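Local coordinates for Box C/D snoRNA protein 1 (Saccharomyces cerevisiae, PDB 6THL) that is required for accumulation of box C/D snoRNAs, in snoRNA processing, their transport to the nucleolus and ribosome biogenesis, at residues Gly14-Leu20 / Lys156-Glu162; Arg26-Ser32 / Ile161-Thr165; Lys122-Thr127 / Lys140-Ile146. One frame throughout, in Å; residues are numbered along the deposited sequence.

How the contacts relate
The chain holds the BCD1 domain of a longer protein. In contact 1, 14-20 pairs with 156-162, closing a loop of 135 residues and forming part of a small three-stranded sheet. The short helix and turn that follow, 26-32, meet 161-165 in contact 2 and close a second long loop on the same late stretch, I161 and E162 being common to both contacts. Contact 3, between 122-127 and 140-146, is a local strand pair nested inside both loops, its centre about 15 Å from that of contact 1. A probable hydrogen bond from T125 OG1 to T165 O joins contact 3 to contact 2, so the small sheet, the helix and the large sheet all meet along 161-165.

Contact 1: residues Gly14-Leu20 / Lys156-Glu162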
loop_
_atom_site.group_PDB
_atom_site.type_symbol
_atom_site.label_atom_id
_atom_site.label_comp_id
_atom_site.label_asym_id
_atom_site.label_seq_id
_atom_site.Cartn_x
_atom_site.Cartn_y
_atom_site.Cartn_z
ATOM N N GLY B 14 -16.288 15.391 -23.747
ATOM C CA GLY B 14 -16.218 14.402 -24.821
ATOM C C GLY B 14 -15.808 13.041 -24.324
ATOM O O GLY B 14 -16.351 12.025 -24.753
ATOM N N VAL B 15 -14.858 13.021 -23.398
ATOM C CA VAL B 15 -14.284 11.778 -22.921
ATOM C C VAL B 15 -15.282 10.963 -22.149
ATOM O O VAL B 15 -15.968 11.494 -21.241
ATOM C CB VAL B 15 -13.097 12.019 -21.992
ATOM C CG1 VAL B 15 -12.672 10.706 -21.356
ATOM C CG2 VAL B 15 -11.951 12.626 -22.781
ATOM N N ASN B 16 -15.337 9.677 -22.501
ATOM C CA ASN B 16 -16.237 8.765 -21.829
ATOM C C ASN B 16 -15.570 8.138 -20.597
ATOM O O ASN B 16 -14.718 7.246 -20.757
ATOM C CB ASN B 16 -16.712 7.685 -22.786
ATOM C CG ASN B 16 -17.532 6.629 -22.082
ATOM O OD1 ASN B 16 -18.675 6.859 -21.669
ATOM N ND2 ASN B 16 -16.949 5.464 -21.930
ATOM N N CYS B 17 -15.963 8.581 -19.383
ATOM C CA CYS B 17 -15.221 8.217 -18.128
ATOM C C CYS B 17 -15.888 7.172 -17.271
ATOM O O CYS B 17 -16.932 7.425 -16.720
ATOM C CB CYS B 17 -14.939 9.447 -17.276
ATOM S SG CYS B 17 -14.228 10.717 -18.296
ATOM N N LEU B 18 -15.284 6.000 -17.140
ATOM C CA LEU B 18 -15.849 4.979 -16.252
ATOM C C LEU B 18 -15.444 5.271 -14.817
ATOM O O LEU B 18 -14.274 5.512 -14.503
ATOM C CB LEU B 18 -15.429 3.563 -16.644
ATOM C CG LEU B 18 -15.807 3.195 -18.063
ATOM C CD1 LEU B 18 -15.363 1.780 -18.403
ATOM C CD2 LEU B 18 -17.298 3.361 -18.209
ATOM N N MET B 19 -16.455 5.250 -13.965
ATOM C CA MET B 19 -16.324 5.668 -12.601
ATOM C C MET B 19 -16.462 4.432 -11.720
ATOM O O MET B 19 -17.421 3.662 -11.817
ATOM C CB MET B 19 -17.373 6.746 -12.298
ATOM C CG MET B 19 -17.136 8.005 -13.129
ATOM S SD MET B 19 -15.703 8.938 -12.518
ATOM C CE MET B 19 -14.900 9.341 -14.050
ATOM N N LEU B 20 -15.465 4.230 -10.877
ATOM C CA LEU B 20 -15.444 3.107 -9.993
ATOM C C LEU B 20 -16.197 3.498 -8.727
ATOM O O LEU B 20 -16.351 4.701 -8.438
ATOM C CB LEU B 20 -13.979 2.781 -9.735
ATOM C CG LEU B 20 -13.217 2.325 -11.004
ATOM C CD1 LEU B 20 -11.730 2.095 -10.730
ATOM C CD2 LEU B 20 -13.837 1.062 -11.634
ATOM N N LYS B 156 -10.679 12.938 -26.779
ATOM C CA LYS B 156 -12.085 13.320 -27.005
ATOM C C LYS B 156 -13.079 12.166 -27.169
ATOM O O LYS B 156 -14.059 12.084 -26.424
ATOM C CB LYS B 156 -12.233 14.289 -28.166
ATOM C CG LYS B 156 -13.627 14.896 -28.264
ATOM C CD LYS B 156 -13.730 15.778 -29.499
ATOM C CE LYS B 156 -15.072 16.486 -29.615
ATOM N NZ LYS B 156 -15.122 17.317 -30.850
ATOM N N ASN B 157 -12.857 11.277 -28.124
ATOM C CA ASN B 157 -13.822 10.199 -28.338
ATOM C C ASN B 157 -13.178 8.899 -27.882
ATOM O O ASN B 157 -13.076 7.960 -28.651
ATOM C CB ASN B 157 -14.221 10.175 -29.828
ATOM C CG ASN B 157 -15.632 9.646 -30.067
ATOM O OD1 ASN B 157 -16.577 10.010 -29.372
ATOM N ND2 ASN B 157 -15.780 8.813 -31.091
ATOM N N THR B 158 -12.674 8.874 -26.647
ATOM C CA THR B 158 -12.092 7.657 -26.049
ATOM C C THR B 158 -12.872 7.258 -24.830
ATOM O O THR B 158 -13.859 7.884 -24.437
ATOM C CB THR B 158 -10.645 7.843 -25.534
ATOM O OG1 THR B 158 -10.561 9.064 -24.784
ATOM C CG2 THR B 158 -9.611 7.820 -26.665
ATOM N N THR B 159 -12.389 6.209 -24.199
ATOM C CA THR B 159 -12.817 5.901 -22.854
ATOM C C THR B 159 -11.621 5.807 -21.912
ATOM O O THR B 159 -10.536 5.320 -22.315
ATOM C CB THR B 159 -13.685 4.635 -22.876
ATOM O OG1 THR B 159 -14.927 4.972 -23.507
ATOM C CG2 THR B 159 -13.949 4.061 -21.456
ATOM N N VAL B 160 -11.803 6.324 -20.680
ATOM C CA VAL B 160 -10.817 6.095 -19.615
ATOM C C VAL B 160 -11.436 5.437 -18.431
ATOM O O VAL B 160 -12.628 5.527 -18.209
ATOM C CB VAL B 160 -10.138 7.374 -19.153
ATOM C CG1 VAL B 160 -9.150 7.847 -20.219
ATOM C CG2 VAL B 160 -11.172 8.438 -18.805
ATOM N N ILE B 161 -10.631 4.725 -17.673
ATOM C CA ILE B 161 -11.085 4.294 -16.368
ATOM C C ILE B 161 -10.689 5.410 -15.419
ATOM O O ILE B 161 -9.504 5.593 -15.048
ATOM C CB ILE B 161 -10.507 2.951 -15.961
ATOM C CG1 ILE B 161 -11.256 1.878 -16.738
ATOM C CG2 ILE B 161 -10.741 2.735 -14.470
ATOM C CD1 ILE B 161 -10.558 0.558 -16.784
ATOM N N GLU B 162 -11.701 6.208 -15.105
ATOM C CA GLU B 162 -11.565 7.386 -14.249
ATOM C C GLU B 162 -10.779 8.522 -14.920
ATOM O O GLU B 162 -11.103 9.714 -14.760
ATOM C CB GLU B 162 -10.946 7.019 -12.876
ATOM C CG GLU B 162 -11.753 6.028 -12.046
ATOM C CD GLU B 162 -12.779 6.663 -11.134
ATOM O OE1 GLU B 162 -13.694 5.933 -10.698
ATOM O OE2 GLU B 162 -12.677 7.862 -10.829
#
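N16, C17 and L18 pair in turn with T159, V160 and I161 as parallel strands, which place 159-161 at the edge of a small three-stranded sheet within this chain. N16 takes T158 O through its N and offers its O to V160 N (3.1 Å), and L18 N then reaches V160 O at 2.9 Å. The tight parts are the buried E162 end and the face of V160 and C17: on that face V160 CG2 projects between V15 CG1, 3.7 Å away, and C17 SG at 3.8 Å, while W43 of strand 40-49 touches both V15 and C17. At its own end E162 folds back: its chain bends at chi2 (-89°) to bring OE1 to L20 N, an almost straight bond (172°) whose very short modelled length is doubtful at this resolution. Toward K156 and N157 the pairing loosens; both residues are exposed, and K156 starts away from 14-20, its chain extended. On the face opposite V160 the N16 and T159 side chains lie side by side, and L18 leans over T159 CG2. There N16 ND2 donates to T159 OG1 at 2.6 Å, with that oxygen 17° out of the amide plane.

Contact 2: residues Arg26-Ser32 / Ile161-Thr165; sequences RSSQNRS and IEFPT
R26 lays its guanidinium flat on the ring of F163, with planes 15° apart and R26 CZ 3.6 Å from the ring centroid, a cation-pi stack in which NH2 sits over the middle of the ring. The same group also meets backbone oxygens: NE donates to I161 O at 2.8 Å, approaching from above that carbonyl's plane, and NH2 adds weak bonds to I161 O and F163 O. An extended chain, with CG anti to the backbone N (chi1 -179°), carries the guanidinium from the helix 25-29 to this site. Beside it, N30 ND2 donates to E162 OE2 at 3.0 Å in a practically straight bond (179°), in its own amide plane and onto the anti lone pair; a weaker bond from ND2 goes to E162 O. In the second shell, N30 OD1 accepts from S32 OG (2.7 Å) and from S32 N (2.9 Å), which fixes the rotation of the amide, while S32 OG is bonded to S44 N of strand 40-49. E46 of that strand makes a salt bridge with R26 NH1 and a hydrogen bond with T165 OG1, and an acidic side chain of another protein's chain forms a salt bridge with R26 NE. With these charges, the buried guanidinium is probably well compensated. Just after the weakly bonded helix, the bond from S32 N to the side-chain oxygen N30 OD1 makes an Asx turn.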
loop_
_atom_site.group_PDB
_atom_site.type_symbol
_atom_site.label_atom_id
_atom_site.label_comp_id
_atom_site.label_asym_id
_atom_site.label_seq_id
_atom_site.Cartn_x
_atom_site.Cartn_y
_atom_site.Cartn_z
ATOM N N ARG B 26 -8.309 3.744 -6.819
ATOM C CA ARG B 26 -8.217 4.572 -8.013
ATOM C C ARG B 26 -9.184 5.727 -7.900
ATOM O O ARG B 26 -8.869 6.863 -8.292
ATOM C CB ARG B 26 -8.495 3.800 -9.309
ATOM C CG ARG B 26 -8.379 4.661 -10.573
ATOM C CD ARG B 26 -8.150 3.878 -11.877
ATOM N NE ARG B 26 -7.817 4.812 -12.952
ATOM C CZ ARG B 26 -6.604 5.033 -13.453
ATOM N NH1 ARG B 26 -5.575 4.304 -13.080
ATOM N NH2 ARG B 26 -6.443 5.964 -14.404
ATOM N N SER B 27 -10.354 5.451 -7.350
ATOM C CA SER B 27 -11.354 6.480 -7.230
ATOM C C SER B 27 -10.787 7.605 -6.392
ATOM O O SER B 27 -10.933 8.772 -6.709
ATOM C CB SER B 27 -12.633 5.913 -6.623
ATOM O OG SER B 27 -13.516 6.942 -6.308
ATOM N N SER B 28 -10.060 7.258 -5.356
ATOM C CA SER B 28 -9.464 8.282 -4.531
ATOM C C SER B 28 -8.203 8.787 -5.157
ATOM O O SER B 28 -7.633 9.728 -4.627
ATOM C CB SER B 28 -9.173 7.778 -3.107
ATOM O OG SER B 28 -10.368 7.369 -2.436
ATOM N N GLN B 29 -7.710 8.197 -6.243
ATOM C CA GLN B 29 -6.548 8.854 -6.891
ATOM C C GLN B 29 -6.905 9.674 -8.116
ATOM O O GLN B 29 -6.013 10.192 -8.759
ATOM C CB GLN B 29 -5.330 7.927 -7.122
ATOM C CG GLN B 29 -5.666 6.469 -7.349
ATOM C CD GLN B 29 -4.482 5.580 -7.672
ATOM O OE1 GLN B 29 -4.582 4.388 -7.520
ATOM N NE2 GLN B 29 -3.383 6.144 -8.122
ATOM N N ASN B 30 -8.202 9.844 -8.372
ATOM C CA ASN B 30 -8.709 10.768 -9.402
ATOM C C ASN B 30 -8.962 12.182 -8.849
ATOM O O ASN B 30 -9.770 12.354 -7.943
ATOM C CB ASN B 30 -10.020 10.223 -10.014
ATOM C CG ASN B 30 -10.357 10.862 -11.366
ATOM O OD1 ASN B 30 -9.768 11.852 -11.806
ATOM N ND2 ASN B 30 -11.312 10.284 -12.026
ATOM N N ARG B 31 -8.274 13.186 -9.390
ATOM C CA ARG B 31 -8.585 14.591 -9.057
ATOM C C ARG B 31 -9.042 15.415 -10.292
ATOM O O ARG B 31 -9.218 16.636 -10.207
ATOM C CB ARG B 31 -7.400 15.262 -8.310
ATOM C CG ARG B 31 -7.150 14.719 -6.904
ATOM C CD ARG B 31 -6.200 15.567 -6.034
ATOM N NE ARG B 31 -5.559 14.737 -4.998
ATOM C CZ ARG B 31 -4.522 15.094 -4.231
ATOM N NH1 ARG B 31 -3.963 16.300 -4.311
ATOM N NH2 ARG B 31 -4.017 14.223 -3.366
ATOM N N SER B 32 -9.259 14.729 -11.410
ATOM C CA SER B 32 -9.824 15.339 -12.626
ATOM C C SER B 32 -11.135 16.077 -12.354
ATOM O O SER B 32 -12.100 15.498 -11.849
ATOM C CB SER B 32 -10.067 14.278 -13.698
ATOM O OG SER B 32 -8.923 13.454 -13.840
ATOM N N ILE B 161 -10.631 4.725 -17.673
ATOM C CA ILE B 161 -11.085 4.294 -16.368
ATOM C C ILE B 161 -10.689 5.410 -15.419
ATOM O O ILE B 161 -9.504 5.593 -15.048
ATOM C CB ILE B 161 -10.507 2.951 -15.961
ATOM C CG1 ILE B 161 -11.256 1.878 -16.738
ATOM C CG2 ILE B 161 -10.741 2.735 -14.470
ATOM C CD1 ILE B 161 -10.558 0.558 -16.784
ATOM N N GLU B 162 -11.701 6.208 -15.105
ATOM C CA GLU B 162 -11.565 7.386 -14.249
ATOM C C GLU B 162 -10.779 8.522 -14.920
ATOM O O GLU B 162 -11.103 9.714 -14.760
ATOM C CB GLU B 162 -10.946 7.019 -12.876
ATOM C CG GLU B 162 -11.753 6.028 -12.046
ATOM C CD GLU B 162 -12.779 6.663 -11.134
ATOM O OE1 GLU B 162 -13.694 5.933 -10.698
ATOM O OE2 GLU B 162 -12.677 7.862 -10.829
ATOM N N PHE B 163 -9.745 8.168 -15.655
ATOM C CA PHE B 163 -8.772 9.149 -16.081
ATOM C C PHE B 163 -7.664 8.388 -16.779
ATOM O O PHE B 163 -7.308 7.264 -16.374
ATOM C CB PHE B 163 -8.205 10.030 -14.907
ATOM C CG PHE B 163 -7.313 9.288 -13.904
ATOM C CD1 PHE B 163 -5.957 9.332 -14.002
ATOM C CD2 PHE B 163 -7.859 8.575 -12.850
ATOM C CE1 PHE B 163 -5.153 8.666 -13.091
ATOM C CE2 PHE B 163 -7.066 7.901 -11.940
ATOM C CZ PHE B 163 -5.710 7.957 -12.052
ATOM N N PRO B 164 -7.114 8.996 -17.824
ATOM C CA PRO B 164 -6.112 8.347 -18.649
ATOM C C PRO B 164 -4.975 7.707 -17.867
ATOM O O PRO B 164 -4.497 8.259 -16.874
ATOM C CB PRO B 164 -5.555 9.503 -19.497
ATOM C CG PRO B 164 -5.973 10.750 -18.789
ATOM C CD PRO B 164 -7.292 10.412 -18.189
ATOM N N THR B 165 -4.569 6.540 -18.331
ATOM C CA THR B 165 -3.306 5.952 -17.950
ATOM C C THR B 165 -2.440 6.055 -19.226
ATOM O O THR B 165 -2.976 5.944 -20.333
ATOM C CB THR B 165 -3.538 4.497 -17.510
ATOM O OG1 THR B 165 -4.518 4.469 -16.450
ATOM C CG2 THR B 165 -2.255 3.838 -17.079
#

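Contact 3: residues Lys122-Thr127 / Lys140-Ile146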
loop_
_atom_site.group_PDB
_atom_site.type_symbol
_atom_site.label_atom_id
_atom_site.label_comp_id
_atom_site.label_asym_id
_atom_site.label_seq_id
_atom_site.Cartn_x
_atom_site.Cartn_y
_atom_site.Cartn_z
ATOM N N LYS B 122 7.705 6.505 -27.466
ATOM C CA LYS B 122 6.339 6.396 -27.892
ATOM C C LYS B 122 5.413 6.443 -26.644
ATOM O O LYS B 122 5.820 6.125 -25.514
ATOM C CB LYS B 122 6.145 5.120 -28.698
ATOM C CG LYS B 122 7.001 5.011 -29.959
ATOM C CD LYS B 122 7.040 3.558 -30.465
ATOM C CE LYS B 122 8.309 3.191 -31.228
ATOM N NZ LYS B 122 8.293 3.700 -32.623
ATOM N N PHE B 123 4.172 6.865 -26.863
ATOM C CA PHE B 123 3.228 7.048 -25.795
ATOM C C PHE B 123 1.989 6.301 -26.163
ATOM O O PHE B 123 1.403 6.521 -27.218
ATOM C CB PHE B 123 2.939 8.528 -25.584
ATOM C CG PHE B 123 4.089 9.254 -24.974
ATOM C CD1 PHE B 123 4.077 9.616 -23.648
ATOM C CD2 PHE B 123 5.229 9.507 -25.713
ATOM C CE1 PHE B 123 5.156 10.262 -23.075
ATOM C CE2 PHE B 123 6.315 10.146 -25.143
ATOM C CZ PHE B 123 6.276 10.520 -23.819
ATOM N N TYR B 124 1.596 5.406 -25.275
ATOM C CA TYR B 124 0.464 4.567 -25.503
ATOM C C TYR B 124 -0.525 4.816 -24.371
ATOM O O TYR B 124 -0.127 4.775 -23.234
ATOM C CB TYR B 124 0.952 3.129 -25.444
ATOM C CG TYR B 124 2.098 2.781 -26.379
ATOM C CD1 TYR B 124 1.862 2.123 -27.589
ATOM C CD2 TYR B 124 3.416 3.073 -26.047
ATOM C CE1 TYR B 124 2.902 1.781 -28.447
ATOM C CE2 TYR B 124 4.466 2.731 -26.901
ATOM C CZ TYR B 124 4.199 2.090 -28.105
ATOM O OH TYR B 124 5.215 1.751 -28.971
ATOM N N THR B 125 -1.789 5.109 -24.668
ATOM C CA THR B 125 -2.866 4.987 -23.677
ATOM C C THR B 125 -3.529 3.649 -23.989
ATOM O O THR B 125 -3.133 2.944 -24.930
ATOM C CB THR B 125 -3.892 6.159 -23.734
ATOM O OG1 THR B 125 -4.668 6.205 -22.528
ATOM C CG2 THR B 125 -4.843 6.030 -24.906
ATOM N N LYS B 126 -4.541 3.285 -23.222
ATOM C CA LYS B 126 -5.147 1.989 -23.398
ATOM C C LYS B 126 -6.527 2.191 -23.981
ATOM O O LYS B 126 -7.063 3.303 -23.918
ATOM C CB LYS B 126 -5.122 1.226 -22.069
ATOM C CG LYS B 126 -6.242 1.538 -21.113
ATOM C CD LYS B 126 -5.769 1.462 -19.664
ATOM C CE LYS B 126 -5.446 0.063 -19.216
ATOM N NZ LYS B 126 -5.195 -0.012 -17.741
ATOM N N THR B 127 -7.098 1.144 -24.579
ATOM C CA THR B 127 -8.286 1.317 -25.454
ATOM C C THR B 127 -9.391 0.372 -25.068
ATOM O O THR B 127 -9.133 -0.707 -24.585
ATOM C CB THR B 127 -7.914 1.144 -26.953
ATOM O OG1 THR B 127 -8.744 1.970 -27.758
ATOM C CG2 THR B 127 -7.991 -0.336 -27.451
ATOM N N LYS B 140 -5.218 -3.762 -24.140
ATOM C CA LYS B 140 -5.138 -3.409 -25.532
ATOM C C LYS B 140 -4.729 -1.970 -25.536
ATOM O O LYS B 140 -5.450 -1.127 -25.011
ATOM C CB LYS B 140 -6.517 -3.515 -26.222
ATOM C CG LYS B 140 -7.180 -4.891 -26.249
ATOM C CD LYS B 140 -6.301 -5.947 -26.861
ATOM C CE LYS B 140 -7.006 -7.275 -26.792
ATOM N NZ LYS B 140 -6.012 -8.366 -26.611
ATOM N N LEU B 141 -3.595 -1.677 -26.149
ATOM C CA LEU B 141 -3.097 -0.307 -26.184
ATOM C C LEU B 141 -3.164 0.252 -27.598
ATOM O O LEU B 141 -3.112 -0.505 -28.577
ATOM C CB LEU B 141 -1.670 -0.247 -25.631
ATOM C CG LEU B 141 -1.544 -0.978 -24.280
ATOM C CD1 LEU B 141 -0.088 -1.006 -23.845
ATOM C CD2 LEU B 141 -2.434 -0.358 -23.194
ATOM N N VAL B 142 -3.342 1.577 -27.674
ATOM C CA VAL B 142 -3.135 2.373 -28.898
ATOM C C VAL B 142 -2.071 3.436 -28.612
ATOM O O VAL B 142 -2.199 4.258 -27.700
ATOM C CB VAL B 142 -4.415 3.060 -29.434
ATOM C CG1 VAL B 142 -5.283 2.073 -30.201
ATOM C CG2 VAL B 142 -5.224 3.727 -28.325
ATOM N N GLU B 143 -0.980 3.353 -29.361
ATOM C CA GLU B 143 -0.026 4.450 -29.521
ATOM C C GLU B 143 -0.733 5.759 -29.843
ATOM O O GLU B 143 -1.698 5.754 -30.590
ATOM C CB GLU B 143 0.888 4.095 -30.675
ATOM C CG GLU B 143 1.747 5.221 -31.190
ATOM C CD GLU B 143 3.031 4.679 -31.735
ATOM O OE1 GLU B 143 3.030 3.485 -32.124
ATOM O OE2 GLU B 143 4.018 5.430 -31.740
ATOM N N LEU B 144 -0.287 6.878 -29.285
ATOM C CA LEU B 144 -0.918 8.132 -29.668
ATOM C C LEU B 144 0.064 9.236 -29.982
ATOM O O LEU B 144 1.208 9.228 -29.528
ATOM C CB LEU B 144 -2.012 8.565 -28.695
ATOM C CG LEU B 144 -1.709 8.396 -27.232
ATOM C CD1 LEU B 144 -0.592 9.345 -26.870
ATOM C CD2 LEU B 144 -2.965 8.666 -26.425
ATOM N N ALA B 145 -0.434 10.166 -30.803
ATOM C CA ALA B 145 0.382 11.101 -31.563
ATOM C C ALA B 145 0.460 12.344 -30.737
ATOM O O ALA B 145 -0.329 13.259 -30.895
ATOM C CB ALA B 145 -0.265 11.371 -32.917
ATOM N N ILE B 146 1.411 12.354 -29.821
ATOM C CA ILE B 146 1.379 13.299 -28.721
ATOM C C ILE B 146 1.676 14.712 -29.193
ATOM O O ILE B 146 1.173 15.670 -28.613
ATOM C CB ILE B 146 2.350 12.884 -27.604
ATOM C CG1 ILE B 146 3.800 13.286 -27.936
ATOM C CG2 ILE B 146 2.229 11.382 -27.352
ATOM C CD1 ILE B 146 4.828 12.725 -26.971
#
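An antiparallel strand pair joins 122-126 to 140-143, and F123, T125 and T127 bond in succession to L144, V142 and K140. L144 N donates to F123 O at 2.7 Å, nearly in line with the carbonyl. T125 and V142 form the hydrogen-bonded pair: V142 N reaches T125 O at 3.1 Å, whereas the return bond from T125 N to V142 O is weak. T127 N closes the row on K140 O at 2.8 Å. Y124 with E143 and K126 with L141 are the non-hydrogen-bonded pairs, their CA atoms lying closer than those of T125 and V142.

The side chains divide by face. T125 and V142 point the same way, and T125 CG2 meets L144 CD2 at 3.6 Å. At L144, chi1 of 42° turns the side chain back toward 122-127, where CD2 reaches T125 and CD1 packs against F123 CB. I146 comes over one face of the F123 ring with CD1, 3.5 Å from F123 CD2, and L75 touches both residues. On the other face of the sheet the Y124 ring meets E143 obliquely, with Y124 CD1 3.6 Å from E143 CA.

Successive strands joined by a long connection, the two make a beta hairpin inside the larger mixed sheet: 122-126 also pairs with 165-169, and 140-143 with 180-181. F123 and T125 both rest on I166, and T125 OG1 bonds to T165 O. At the loop end L141 CD2 meets K126 CB at 3.3 Å, while the charged ends lead away, K126 NZ to a salt bridge with D137 and K140 NZ to one with E180. At the open end, where E143 is exposed, its OE2 lies across the aliphatic part of K122, 3.5 Å from K122 CG.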